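Local coordinates for protein PrgZ (Enterococcus faecalis, PDB 4FAJ) that probably captures a peptide pheromone outside the cell as a membrane-anchored receptor of the bacterial solute-binding protein 5 family, and also binds zinc ions, at residues N89-L94 with A210-Q215; G118-I123 with T190-L195; K130-T135 with A232-G237; S250-I255 with N273-K278. All blocks are in the same frame, centred on the assembly; numbering follows the deposited sequence.

Contact 1 touches the other three and lies nearly on the line from contact 2 to contact 4. Its centre is about 10 Å from that of contact 3, 18 Å from contact 2 and 22 Å from contact 4; contacts 2 and 4 lie about 39 Å apart. Along the chain contact 2 is nested inside the loop closed by contact 1, contacts 1 and 3 interleave, and contact 4 follows. Helix 139-150 packs on contacts 1 and 2, and helix 81-90, which leads into contact 1, packs on Ile255. Contact 2 belongs to a four-stranded antiparallel sheet and contact 4 to a mixed one; contacts 1 and 3 join loops, and contact 1 touches both sheets.

Contact 1. Residues N89-L94 with A210-Q215; sequences NVMEGL and AYYPVQ
The aromatic ring of Tyr212 lies flat against the backbone of Glu92 and Gly93, the centre of a buried loop-to-loop contact in this solute-binding protein 5 family member, which has the periplasmic binding protein fold. Met91 is the first residue to leave helical geometry after helix 81-90, and the chain that follows it runs across one face of the tyrosine. The packing is tight here: Glu92 C sits over the ring centre, 3.8 Å above its plane, while Gly93 N lies nearer the rim of the same face. Glycine brings its backbone close, with Gly93 CA 3.5 Å from Tyr212 CD1. Met91 CB meets the ring obliquely, on the same side as Glu92, 3.5 Å from Tyr212 CD2, and Pro213 adds its CD at 3.4 Å from Glu92 O.

Farther from the ring the fit is looser and partly mediated by solvent. A water bridges the segments, accepting from Leu94 N at 2.9 Å and donating to Tyr211 O at 2.8 Å. The Tyr212 hydroxyl is hydrogen-bonded to a glycerol molecule, probably from the crystallisation liquor. The carboxylate of Glu92 leads away from the tyrosine and is gripped by Tyr261, Trp262 and Arg96; the nearest atom of this side chain lies about 8 Å from a bound zinc ion. Beyond Pro213, helix 139-150 closes over the loop through Phe142. The thioether of Met91 bends at its last torsion (chi3 78°), which carries the methyl CE to 3.2 Å from Pro213 O, a buried carbonyl oxygen with no hydrogen-bonding partner in the model.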
loop_
_atom_site.group_PDB
_atom_site.type_symbol
_atom_site.label_atom_id
_atom_site.label_comp_id
_atom_site.label_asym_id
_atom_site.label_seq_id
_atom_site.Cartn_x
_atom_site.Cartn_y
_atom_site.Cartn_z
ATOM N N ASN A 89 10.332 -0.522 -10.188
ATOM C CA ASN A 89 11.511 -1.118 -10.829
ATOM C C ASN A 89 11.550 -1.048 -12.374
ATOM O O ASN A 89 12.648 -1.031 -12.960
ATOM C CB ASN A 89 11.670 -2.548 -10.331
ATOM C CG ASN A 89 12.165 -2.602 -8.909
ATOM O OD1 ASN A 89 13.352 -2.401 -8.652
ATOM N ND2 ASN A 89 11.266 -2.878 -7.968
ATOM N N VAL A 90 10.387 -0.986 -13.030
ATOM C CA VAL A 90 10.349 -0.756 -14.477
ATOM C C VAL A 90 10.069 0.702 -14.849
ATOM O O VAL A 90 10.277 1.096 -15.994
ATOM C CB VAL A 90 9.407 -1.755 -15.242
ATOM C CG1 VAL A 90 9.866 -3.201 -15.010
ATOM C CG2 VAL A 90 7.932 -1.556 -14.856
ATOM N N MET A 91 9.649 1.513 -13.875
ATOM C CA MET A 91 9.461 2.940 -14.071
ATOM C C MET A 91 10.256 3.728 -13.019
ATOM O O MET A 91 10.933 3.143 -12.163
ATOM C CB MET A 91 7.972 3.313 -14.017
ATOM C CG MET A 91 7.155 2.715 -15.140
ATOM S SD MET A 91 5.537 3.458 -15.311
ATOM C CE MET A 91 5.912 5.008 -16.150
ATOM N N GLU A 92 10.202 5.049 -13.126
ATOM C CA GLU A 92 10.899 5.954 -12.209
ATOM C C GLU A 92 10.173 7.291 -12.168
ATOM O O GLU A 92 9.570 7.708 -13.156
ATOM C CB GLU A 92 12.341 6.170 -12.677
ATOM C CG GLU A 92 13.178 7.014 -11.728
ATOM C CD GLU A 92 14.608 7.139 -12.176
ATOM O OE1 GLU A 92 14.861 7.758 -13.242
ATOM O OE2 GLU A 92 15.479 6.629 -11.447
ATOM N N GLY A 93 10.212 7.943 -11.011
ATOM C CA GLY A 93 9.600 9.251 -10.818
ATOM C C GLY A 93 10.635 10.333 -10.558
ATOM O O GLY A 93 11.845 10.133 -10.754
ATOM N N LEU A 94 10.159 11.492 -10.130
ATOM C CA LEU A 94 11.045 12.624 -9.877
ATOM C C LEU A 94 12.065 12.316 -8.780
ATOM O O LEU A 94 13.231 12.732 -8.878
ATOM C CB LEU A 94 10.242 13.865 -9.511
ATOM C CG LEU A 94 9.415 14.465 -10.655
ATOM C CD1 LEU A 94 8.460 15.517 -10.125
ATOM C CD2 LEU A 94 10.314 15.051 -11.740
ATOM N N ALA A 210 2.228 6.717 -7.967
ATOM C CA ALA A 210 1.085 7.533 -8.430
ATOM C C ALA A 210 1.489 8.852 -9.088
ATOM O O ALA A 210 0.774 9.364 -9.957
ATOM C CB ALA A 210 0.123 7.813 -7.270
ATOM N N TYR A 211 2.630 9.406 -8.664
ATOM C CA TYR A 211 3.190 10.628 -9.252
ATOM C C TYR A 211 4.174 10.384 -10.424
ATOM O O TYR A 211 4.753 11.334 -10.959
ATOM C CB TYR A 211 3.882 11.461 -8.146
ATOM C CG TYR A 211 2.951 12.319 -7.317
ATOM C CD1 TYR A 211 2.239 11.790 -6.245
ATOM C CD2 TYR A 211 2.799 13.674 -7.598
ATOM C CE1 TYR A 211 1.403 12.593 -5.478
ATOM C CE2 TYR A 211 1.974 14.474 -6.843
ATOM C CZ TYR A 211 1.285 13.935 -5.782
ATOM O OH TYR A 211 0.483 14.761 -5.054
ATOM N N TYR A 212 4.349 9.134 -10.843
ATOM C CA TYR A 212 5.225 8.839 -11.990
ATOM C C TYR A 212 4.674 9.497 -13.260
ATOM O O TYR A 212 3.450 9.733 -13.385
ATOM C CB TYR A 212 5.396 7.317 -12.199
ATOM C CG TYR A 212 6.345 6.611 -11.228
ATOM C CD1 TYR A 212 6.816 7.237 -10.066
ATOM C CD2 TYR A 212 6.739 5.293 -11.455
ATOM C CE1 TYR A 212 7.669 6.564 -9.172
ATOM C CE2 TYR A 212 7.593 4.611 -10.554
ATOM C CZ TYR A 212 8.052 5.253 -9.422
ATOM O OH TYR A 212 8.897 4.577 -8.544
ATOM N N PRO A 213 5.573 9.850 -14.195
ATOM C CA PRO A 213 5.075 10.325 -15.476
ATOM C C PRO A 213 4.555 9.159 -16.317
ATOM O O PRO A 213 4.893 8.004 -16.058
ATOM C CB PRO A 213 6.318 10.922 -16.133
ATOM C CG PRO A 213 7.465 10.096 -15.584
ATOM C CD PRO A 213 7.034 9.653 -14.200
ATOM N N VAL A 214 3.734 9.475 -17.303
ATOM C CA VAL A 214 3.461 8.558 -18.394
ATOM C C VAL A 214 3.739 9.312 -19.670
ATOM O O VAL A 214 3.632 10.545 -19.702
ATOM C CB VAL A 214 2.010 8.013 -18.379
ATOM C CG1 VAL A 214 1.838 7.013 -17.228
ATOM C CG2 VAL A 214 1.009 9.142 -18.296
ATOM N N GLN A 215 4.103 8.581 -20.717
ATOM C CA GLN A 215 4.526 9.198 -21.969
ATOM C C GLN A 215 3.311 9.688 -22.747
ATOM O O GLN A 215 2.400 8.917 -23.021
ATOM C CB GLN A 215 5.316 8.206 -22.816
ATOM C CG GLN A 215 6.048 8.850 -23.985
ATOM C CD GLN A 215 6.385 7.866 -25.076
ATOM O OE1 GLN A 215 5.510 7.169 -25.587
ATOM N NE2 GLN A 215 7.656 7.808 -25.450
HETATM O O HOH W 1 7.261 11.824 -9.699
#

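Contact 2. Residues G118-I123 with T190-L195; sequences GKTYTI and TLEIEL
Strands 120-123 and 190-194 run antiparallel, their axes 4.7 Å apart at closest approach and their directions 166° apart. The two are the central strands of a four-stranded antiparallel sheet, between 113-115 and 183-186. Tyr121 with Ile193 and Ile123 with Leu191 form hydrogen-bonded pairs; Thr122 with Glu192, between them, and Thr120 with Glu194, beyond Tyr121, are non-hydrogen-bonded pairs. Four bonds join the two hydrogen-bonded pairs, and a fifth beyond the strand ends, from Leu195 N to Lys119 O at 2.7 Å, is almost straight (175°). Lys119 and Thr120 together face Ser115 of the next strand, a classic beta bulge at the start of strand 120-124.

The sheet is amphipathic. On the face of Tyr121, Ile123, Leu191 and Ile193, the methyl CD1 of Leu195 reaches CE1 of the Tyr121 ring at 3.4 Å, and the CD1 tips of Ile123 and Ile193 meet at 4.0 Å. Phe202 meets the Tyr121 ring edge-to-face, and helix 139-150 covers Leu191 and Ile193. The opposite face is polar. With Thr120 OG1 beside the backbone N (chi1 -57°), the methyl CG2 is left anti to it and comes to 3.7 Å from Glu192 CG. This division implies that apolar packing holds the inner face, while the other is polar, with a water shared by Thr122 and Glu192 and Glu194 paired outside the two segments with Lys166.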
loop_
_atom_site.group_PDB
_atom_site.type_symbol
_atom_site.label_atom_id
_atom_site.label_comp_id
_atom_site.label_asym_id
_atom_site.label_seq_id
_atom_site.Cartn_x
_atom_site.Cartn_y
_atom_site.Cartn_z
ATOM N N GLY A 118 6.601 28.561 1.487
ATOM C CA GLY A 118 6.454 27.107 1.488
ATOM C C GLY A 118 5.416 26.501 0.557
ATOM O O GLY A 118 5.159 25.296 0.636
ATOM N N LYS A 119 4.817 27.303 -0.327
ATOM C CA LYS A 119 3.718 26.815 -1.182
ATOM C C LYS A 119 4.040 26.544 -2.664
ATOM O O LYS A 119 3.286 25.825 -3.327
ATOM C CB LYS A 119 2.516 27.762 -1.103
ATOM C CG LYS A 119 1.933 27.899 0.299
ATOM C CD LYS A 119 0.526 28.480 0.296
ATOM C CE LYS A 119 0.475 29.884 -0.244
ATOM N NZ LYS A 119 1.176 30.842 0.643
ATOM N N THR A 120 5.121 27.113 -3.188
ATOM C CA THR A 120 5.511 26.890 -4.587
ATOM C C THR A 120 6.775 26.038 -4.668
ATOM O O THR A 120 7.786 26.370 -4.051
ATOM C CB THR A 120 5.722 28.225 -5.332
ATOM O OG1 THR A 120 4.520 29.008 -5.248
ATOM C CG2 THR A 120 6.077 27.995 -6.803
ATOM N N TYR A 121 6.697 24.941 -5.420
ATOM C CA TYR A 121 7.811 24.023 -5.638
ATOM C C TYR A 121 8.255 24.117 -7.095
ATOM O O TYR A 121 7.438 23.925 -7.999
ATOM C CB TYR A 121 7.386 22.581 -5.355
ATOM C CG TYR A 121 7.311 22.221 -3.887
ATOM C CD1 TYR A 121 6.482 22.925 -3.013
ATOM C CD2 TYR A 121 8.059 21.170 -3.372
ATOM C CE1 TYR A 121 6.404 22.598 -1.664
ATOM C CE2 TYR A 121 7.990 20.835 -2.022
ATOM C CZ TYR A 121 7.162 21.553 -1.176
ATOM O OH TYR A 121 7.093 21.215 0.159
ATOM N N THR A 122 9.533 24.404 -7.316
ATOM C CA THR A 122 10.112 24.429 -8.656
ATOM C C THR A 122 11.144 23.321 -8.777
ATOM O O THR A 122 12.035 23.200 -7.936
ATOM C CB THR A 122 10.755 25.798 -8.983
ATOM O OG1 THR A 122 9.740 26.809 -8.928
ATOM C CG2 THR A 122 11.385 25.796 -10.383
ATOM N N ILE A 123 11.000 22.505 -9.818
ATOM C CA ILE A 123 11.800 21.289 -9.984
ATOM C C ILE A 123 12.319 21.219 -11.415
ATOM O O ILE A 123 11.578 21.501 -12.365
ATOM C CB ILE A 123 10.958 20.032 -9.690
ATOM C CG1 ILE A 123 10.441 20.070 -8.244
ATOM C CG2 ILE A 123 11.759 18.756 -9.983
ATOM C CD1 ILE A 123 9.272 19.156 -7.974
ATOM N N THR A 190 11.408 22.193 -16.818
ATOM C CA THR A 190 11.089 22.772 -15.512
ATOM C C THR A 190 9.610 22.593 -15.190
ATOM O O THR A 190 8.742 22.822 -16.038
ATOM C CB THR A 190 11.510 24.263 -15.421
ATOM O OG1 THR A 190 12.928 24.356 -15.571
ATOM C CG2 THR A 190 11.127 24.883 -14.068
ATOM N N LEU A 191 9.352 22.174 -13.954
ATOM C CA LEU A 191 8.011 22.033 -13.404
ATOM C C LEU A 191 7.818 23.026 -12.264
ATOM O O LEU A 191 8.704 23.173 -11.419
ATOM C CB LEU A 191 7.827 20.621 -12.859
ATOM C CG LEU A 191 7.465 19.500 -13.827
ATOM C CD1 LEU A 191 7.604 18.143 -13.113
ATOM C CD2 LEU A 191 6.036 19.699 -14.361
ATOM N N GLU A 192 6.672 23.705 -12.236
ATOM C CA GLU A 192 6.295 24.532 -11.085
ATOM C C GLU A 192 4.950 24.044 -10.528
ATOM O O GLU A 192 3.997 23.870 -11.279
ATOM C CB GLU A 192 6.205 26.012 -11.463
ATOM C CG GLU A 192 5.835 26.925 -10.295
ATOM C CD GLU A 192 5.632 28.373 -10.698
ATOM O OE1 GLU A 192 6.591 28.998 -11.185
ATOM O OE2 GLU A 192 4.511 28.898 -10.506
ATOM N N ILE A 193 4.894 23.817 -9.216
ATOM C CA ILE A 193 3.694 23.295 -8.542
ATOM C C ILE A 193 3.327 24.239 -7.416
ATOM O O ILE A 193 4.210 24.651 -6.646
ATOM C CB ILE A 193 3.964 21.922 -7.907
ATOM C CG1 ILE A 193 4.453 20.912 -8.951
ATOM C CG2 ILE A 193 2.716 21.383 -7.184
ATOM C CD1 ILE A 193 5.397 19.895 -8.360
ATOM N N GLU A 194 2.038 24.582 -7.311
ATOM C CA GLU A 194 1.540 25.340 -6.167
ATOM C C GLU A 194 0.634 24.502 -5.256
ATOM O O GLU A 194 -0.337 23.891 -5.701
ATOM C CB GLU A 194 0.806 26.612 -6.595
ATOM C CG GLU A 194 0.283 27.377 -5.393
ATOM C CD GLU A 194 0.412 28.852 -5.527
ATOM O OE1 GLU A 194 1.373 29.405 -4.937
ATOM O OE2 GLU A 194 -0.432 29.460 -6.226
ATOM N N LEU A 195 0.970 24.503 -3.969
ATOM C CA LEU A 195 0.204 23.809 -2.952
ATOM C C LEU A 195 -0.785 24.742 -2.244
ATOM O O LEU A 195 -0.619 25.966 -2.219
ATOM C CB LEU A 195 1.155 23.207 -1.927
ATOM C CG LEU A 195 2.299 22.333 -2.441
ATOM C CD1 LEU A 195 3.101 21.814 -1.253
ATOM C CD2 LEU A 195 1.787 21.185 -3.285
HETATM O O HOH W 2 9.167 28.623 -10.623
#

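Contact 3. Residues K130-T135 with A232-G237; sequences KWSDGT and AIVTNG
Trp131 and Ser132 lie against the chain of Val234 to Asn236, joined by one direct hydrogen bond, from Ser132 N to Thr235 O at 2.8 Å, bent at the proton (149°). The edge of the Trp131 indole also meets this carbonyl, and the side chain can be followed outward. Its CB lies 4.0 Å from Val234 CG1. With CG beside the backbone N (chi1 -64°), the six-membered ring swings toward the partner segment. There CE3 comes to 3.6 Å from Thr235 O, which lies near the ring plane, and also touches the CB of Asn236. The next atom, CZ3, comes within 3.6 Å of Val234 O and approaches the Asn236 side chain. The pyrrole nitrogen NE1 turns the other way and is hydrogen-bonded to Asp141 of helix 139-150, which fixes the rotation of the indole.

Asn236 crosses the indole obliquely, its amide plane 27° from that of the ring, and spends its carbonyl oxygen on the backbone N of Glu92. At the more exposed end, a water meets Ser132 OG at 2.7 Å and accepts a weak bond from Thr235 N. Asp133 OD1 accepts from both the backbone N and the hydroxyl of Thr135, while its other oxygen binds Gln215. Gly134 N bonds back to Trp131 O, and Trp131 N to Thr135 O at 2.8 Å. These two backbone bonds mark a type I beta turn with a G1 bulge at Gly134, and Asp133 OD1 adds an Asx turn.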
loop_
_atom_site.group_PDB
_atom_site.type_symbol
_atom_site.label_atom_id
_atom_site.label_comp_id
_atom_site.label_asym_id
_atom_site.label_seq_id
_atom_site.Cartn_x
_atom_site.Cartn_y
_atom_site.Cartn_z
ATOM N N LYS A 130 15.198 9.668 -19.985
ATOM C CA LYS A 130 14.580 9.124 -21.210
ATOM C C LYS A 130 13.547 8.010 -20.979
ATOM O O LYS A 130 13.665 7.205 -20.038
ATOM C CB LYS A 130 15.657 8.563 -22.149
ATOM C CG LYS A 130 16.561 9.599 -22.783
ATOM C CD LYS A 130 17.715 8.945 -23.530
ATOM C CE LYS A 130 18.640 9.998 -24.128
ATOM N NZ LYS A 130 19.789 9.395 -24.879
ATOM N N TRP A 131 12.553 7.971 -21.868
ATOM C CA TRP A 131 11.659 6.819 -22.025
ATOM C C TRP A 131 12.430 5.654 -22.636
ATOM O O TRP A 131 13.483 5.849 -23.249
ATOM C CB TRP A 131 10.473 7.197 -22.929
ATOM C CG TRP A 131 9.627 8.258 -22.293
ATOM C CD1 TRP A 131 9.556 9.581 -22.637
ATOM C CD2 TRP A 131 8.773 8.090 -21.165
ATOM N NE1 TRP A 131 8.696 10.245 -21.795
ATOM C CE2 TRP A 131 8.204 9.353 -20.876
ATOM C CE3 TRP A 131 8.427 6.998 -20.374
ATOM C CZ2 TRP A 131 7.303 9.543 -19.830
ATOM C CZ3 TRP A 131 7.535 7.187 -19.332
ATOM C CH2 TRP A 131 6.977 8.451 -19.071
ATOM N N SER A 132 11.904 4.443 -22.478
ATOM C CA SER A 132 12.549 3.244 -23.023
ATOM C C SER A 132 12.753 3.277 -24.546
ATOM O O SER A 132 13.616 2.564 -25.064
ATOM C CB SER A 132 11.756 1.988 -22.652
ATOM O OG SER A 132 10.500 1.964 -23.307
ATOM N N ASP A 133 11.968 4.094 -25.252
ATOM C CA ASP A 133 12.135 4.286 -26.697
ATOM C C ASP A 133 13.184 5.338 -27.064
ATOM O O ASP A 133 13.304 5.702 -28.229
ATOM C CB ASP A 133 10.791 4.611 -27.384
ATOM C CG ASP A 133 10.180 5.930 -26.931
ATOM O OD1 ASP A 133 10.851 6.712 -26.223
ATOM O OD2 ASP A 133 8.998 6.178 -27.275
ATOM N N GLY A 134 13.916 5.852 -26.076
ATOM C CA GLY A 134 15.012 6.778 -26.340
ATOM C C GLY A 134 14.630 8.250 -26.325
ATOM O O GLY A 134 15.512 9.115 -26.377
ATOM N N THR A 135 13.331 8.548 -26.234
ATOM C CA THR A 135 12.863 9.932 -26.279
ATOM C C THR A 135 12.939 10.576 -24.903
ATOM O O THR A 135 12.900 9.889 -23.873
ATOM C CB THR A 135 11.424 10.048 -26.845
ATOM O OG1 THR A 135 10.497 9.363 -25.995
ATOM C CG2 THR A 135 11.358 9.472 -28.270
ATOM N N ALA A 232 1.102 -2.407 -24.082
ATOM C CA ALA A 232 0.352 -1.147 -24.071
ATOM C C ALA A 232 0.883 -0.168 -23.010
ATOM O O ALA A 232 0.118 0.592 -22.416
ATOM C CB ALA A 232 -1.135 -1.429 -23.850
ATOM N N ILE A 233 2.190 -0.212 -22.773
ATOM C CA ILE A 233 2.863 0.716 -21.851
ATOM C C ILE A 233 4.190 1.159 -22.458
ATOM O O ILE A 233 4.746 0.473 -23.313
ATOM C CB ILE A 233 3.128 0.073 -20.460
ATOM C CG1 ILE A 233 3.994 -1.184 -20.585
ATOM C CG2 ILE A 233 1.819 -0.288 -19.767
ATOM C CD1 ILE A 233 4.388 -1.805 -19.236
ATOM N N VAL A 234 4.675 2.315 -22.008
ATOM C CA VAL A 234 6.025 2.780 -22.296
ATOM C C VAL A 234 6.617 3.206 -20.957
ATOM O O VAL A 234 6.067 4.074 -20.270
ATOM C CB VAL A 234 6.046 3.958 -23.297
ATOM C CG1 VAL A 234 7.443 4.577 -23.383
ATOM C CG2 VAL A 234 5.615 3.481 -24.681
ATOM N N THR A 235 7.716 2.572 -20.575
ATOM C CA THR A 235 8.283 2.751 -19.243
ATOM C C THR A 235 9.635 3.459 -19.305
ATOM O O THR A 235 10.127 3.770 -20.389
ATOM C CB THR A 235 8.405 1.403 -18.530
ATOM O OG1 THR A 235 9.336 0.571 -19.230
ATOM C CG2 THR A 235 7.036 0.725 -18.446
ATOM N N ASN A 236 10.215 3.742 -18.144
ATOM C CA ASN A 236 11.413 4.589 -18.086
ATOM C C ASN A 236 12.393 4.265 -16.969
ATOM O O ASN A 236 13.215 5.119 -16.605
ATOM C CB ASN A 236 10.978 6.048 -17.917
ATOM C CG ASN A 236 10.258 6.288 -16.597
ATOM O OD1 ASN A 236 9.661 5.370 -16.028
ATOM N ND2 ASN A 236 10.313 7.523 -16.101
ATOM N N GLY A 237 12.323 3.050 -16.425
ATOM C CA GLY A 237 13.072 2.694 -15.229
ATOM C C GLY A 237 14.319 1.866 -15.461
ATOM O O GLY A 237 14.775 1.703 -16.583
HETATM O O HOH W 3 8.895 -0.034 -22.413
#

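Contact 4. Residues S250-I255 with N273-K278; sequences SDKWTI and NFQVVK
Phe274 places its CB over the five-membered ring of Trp253, 3.7 Å from the ring centroid, a CH-pi contact close to the ring normal. The two aromatic planes are nearly parallel (15°) but slid apart, so the rings barely overlap and the CB methylene lies over the five-membered ring. Trp253 holds CG between its backbone N and carbonyl carbon (chi1 56°), which lays the indole alongside its partner strand. Its CZ3 then reaches Val276 CG2 at 3.8 Å, and Ile255 CD1 lies at the edge of the Phe274 ring, 3.9 Å from CE2.

The backbones hold this arrangement in register. Trp253 and Phe274 are a hydrogen-bonded antiparallel pair: Phe274 N donates to Trp253 O at 2.7 Å, and Trp253 N returns a longer bond to Phe274 O at 3.2 Å. Two residues on, Val276 N donates to Asp251 O at 2.9 Å. These are the two central strands of a four-stranded mixed sheet, flanked by strands 61-66 and 239-243, and the connection between them carries the zinc ligands Asp263 and Asp266.

On the opposite face Gln275 lies alongside Lys252, whose NZ makes a weak bond to Gln275 OE1. The amide nitrogen of Gln275 curls back to its neighbour's carbonyl, donating to Val276 O at 2.9 Å. Farther out, Ala66 of strand 61-66 and Thr82 of helix 81-90 pack against the indole of Trp253, while Leu86 and Val90 of that helix press on Ile255.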
loop_
_atom_site.group_PDB
_atom_site.type_symbol
_atom_site.label_atom_id
_atom_site.label_comp_id
_atom_site.label_asym_id
_atom_site.label_seq_id
_atom_site.Cartn_x
_atom_site.Cartn_y
_atom_site.Cartn_z
ATOM N N SER A 250 -1.308 -13.725 -14.376
ATOM C CA SER A 250 -0.027 -14.448 -14.555
ATOM C C SER A 250 0.721 -14.657 -13.233
ATOM O O SER A 250 0.882 -13.713 -12.454
ATOM C CB SER A 250 0.921 -13.697 -15.500
ATOM O OG SER A 250 0.603 -13.869 -16.866
ATOM N N ASP A 251 1.181 -15.888 -13.002
ATOM C CA ASP A 251 1.952 -16.231 -11.804
ATOM C C ASP A 251 3.465 -16.045 -12.001
ATOM O O ASP A 251 4.238 -16.264 -11.070
ATOM C CB ASP A 251 1.645 -17.669 -11.348
ATOM C CG ASP A 251 2.320 -18.734 -12.215
ATOM O OD1 ASP A 251 2.554 -18.484 -13.414
ATOM O OD2 ASP A 251 2.612 -19.835 -11.691
ATOM N N LYS A 252 3.872 -15.639 -13.206
ATOM C CA LYS A 252 5.282 -15.420 -13.544
ATOM C C LYS A 252 5.449 -14.165 -14.375
ATOM O O LYS A 252 4.608 -13.865 -15.214
ATOM C CB LYS A 252 5.794 -16.556 -14.414
ATOM C CG LYS A 252 5.882 -17.863 -13.753
ATOM C CD LYS A 252 6.459 -18.868 -14.734
ATOM C CE LYS A 252 6.736 -20.179 -14.050
ATOM N NZ LYS A 252 5.513 -20.776 -13.501
ATOM N N TRP A 253 6.543 -13.443 -14.149
ATOM C CA TRP A 253 6.963 -12.391 -15.067
ATOM C C TRP A 253 8.465 -12.156 -14.986
ATOM O O TRP A 253 9.136 -12.589 -14.031
ATOM C CB TRP A 253 6.160 -11.095 -14.858
ATOM C CG TRP A 253 6.196 -10.544 -13.484
ATOM C CD1 TRP A 253 7.045 -9.591 -13.006
ATOM C CD2 TRP A 253 5.332 -10.891 -12.403
ATOM N NE1 TRP A 253 6.771 -9.328 -11.690
ATOM C CE2 TRP A 253 5.729 -10.120 -11.290
ATOM C CE3 TRP A 253 4.267 -11.787 -12.260
ATOM C CZ2 TRP A 253 5.087 -10.206 -10.058
ATOM C CZ3 TRP A 253 3.642 -11.884 -11.030
ATOM C CH2 TRP A 253 4.045 -11.094 -9.949
ATOM N N THR A 254 8.994 -11.486 -16.002
ATOM C CA THR A 254 10.426 -11.194 -16.097
ATOM C C THR A 254 10.659 -9.728 -16.469
ATOM O O THR A 254 9.955 -9.172 -17.323
ATOM C CB THR A 254 11.121 -12.089 -17.172
ATOM O OG1 THR A 254 11.005 -13.479 -16.815
ATOM C CG2 THR A 254 12.602 -11.712 -17.314
ATOM N N ILE A 255 11.638 -9.102 -15.811
ATOM C CA ILE A 255 12.095 -7.764 -16.183
ATOM C C ILE A 255 13.563 -7.862 -16.570
ATOM O O ILE A 255 14.288 -8.715 -16.062
ATOM C CB ILE A 255 11.871 -6.709 -15.049
ATOM C CG1 ILE A 255 12.814 -6.968 -13.858
ATOM C CG2 ILE A 255 10.402 -6.722 -14.608
ATOM C CD1 ILE A 255 12.570 -6.066 -12.605
ATOM N N ASN A 273 13.592 -12.650 -12.639
ATOM C CA ASN A 273 12.332 -13.383 -12.796
ATOM C C ASN A 273 11.523 -13.317 -11.509
ATOM O O ASN A 273 12.088 -13.204 -10.423
ATOM C CB ASN A 273 12.617 -14.848 -13.156
ATOM C CG ASN A 273 13.508 -14.989 -14.378
ATOM O OD1 ASN A 273 14.646 -15.474 -14.291
ATOM N ND2 ASN A 273 13.010 -14.539 -15.512
ATOM N N PHE A 274 10.195 -13.360 -11.622
ATOM C CA PHE A 274 9.328 -13.366 -10.442
ATOM C C PHE A 274 8.354 -14.538 -10.517
ATOM O O PHE A 274 7.868 -14.866 -11.600
ATOM C CB PHE A 274 8.572 -12.048 -10.318
ATOM C CG PHE A 274 9.474 -10.867 -10.087
ATOM C CD1 PHE A 274 9.739 -10.417 -8.799
ATOM C CD2 PHE A 274 10.088 -10.231 -11.158
ATOM C CE1 PHE A 274 10.590 -9.343 -8.579
ATOM C CE2 PHE A 274 10.939 -9.149 -10.945
ATOM C CZ PHE A 274 11.194 -8.714 -9.641
ATOM N N GLN A 275 8.095 -15.159 -9.364
ATOM C CA GLN A 275 7.167 -16.274 -9.236
ATOM C C GLN A 275 6.239 -16.030 -8.051
ATOM O O GLN A 275 6.710 -15.778 -6.947
ATOM C CB GLN A 275 7.946 -17.574 -9.016
ATOM C CG GLN A 275 7.096 -18.750 -8.548
ATOM C CD GLN A 275 6.211 -19.289 -9.639
ATOM O OE1 GLN A 275 6.703 -19.755 -10.662
ATOM N NE2 GLN A 275 4.893 -19.225 -9.432
ATOM N N VAL A 276 4.930 -16.120 -8.268
ATOM C CA VAL A 276 3.976 -15.979 -7.174
ATOM C C VAL A 276 4.062 -17.221 -6.285
ATOM O O VAL A 276 4.080 -18.347 -6.780
ATOM C CB VAL A 276 2.519 -15.776 -7.667
ATOM C CG1 VAL A 276 1.560 -15.715 -6.486
ATOM C CG2 VAL A 276 2.407 -14.493 -8.489
ATOM N N VAL A 277 4.141 -17.002 -4.974
ATOM C CA VAL A 277 4.145 -18.090 -3.995
ATOM C C VAL A 277 2.944 -17.940 -3.063
ATOM O O VAL A 277 2.825 -16.947 -2.343
ATOM C CB VAL A 277 5.463 -18.130 -3.197
ATOM C CG1 VAL A 277 5.418 -19.215 -2.085
ATOM C CG2 VAL A 277 6.620 -18.397 -4.138
ATOM N N LYS A 278 2.036 -18.908 -3.119
ATOM C CA LYS A 278 0.852 -18.910 -2.267
ATOM C C LYS A 278 0.967 -19.964 -1.164
ATOM O O LYS A 278 0.327 -19.836 -0.113
ATOM C CB LYS A 278 -0.391 -19.213 -3.095
ATOM C CG LYS A 278 -0.636 -18.300 -4.310
ATOM C CD LYS A 278 -1.824 -17.343 -4.108
ATOM C CE LYS A 278 -2.784 -17.348 -5.293
ATOM N NZ LYS A 278 -3.950 -18.238 -5.080
#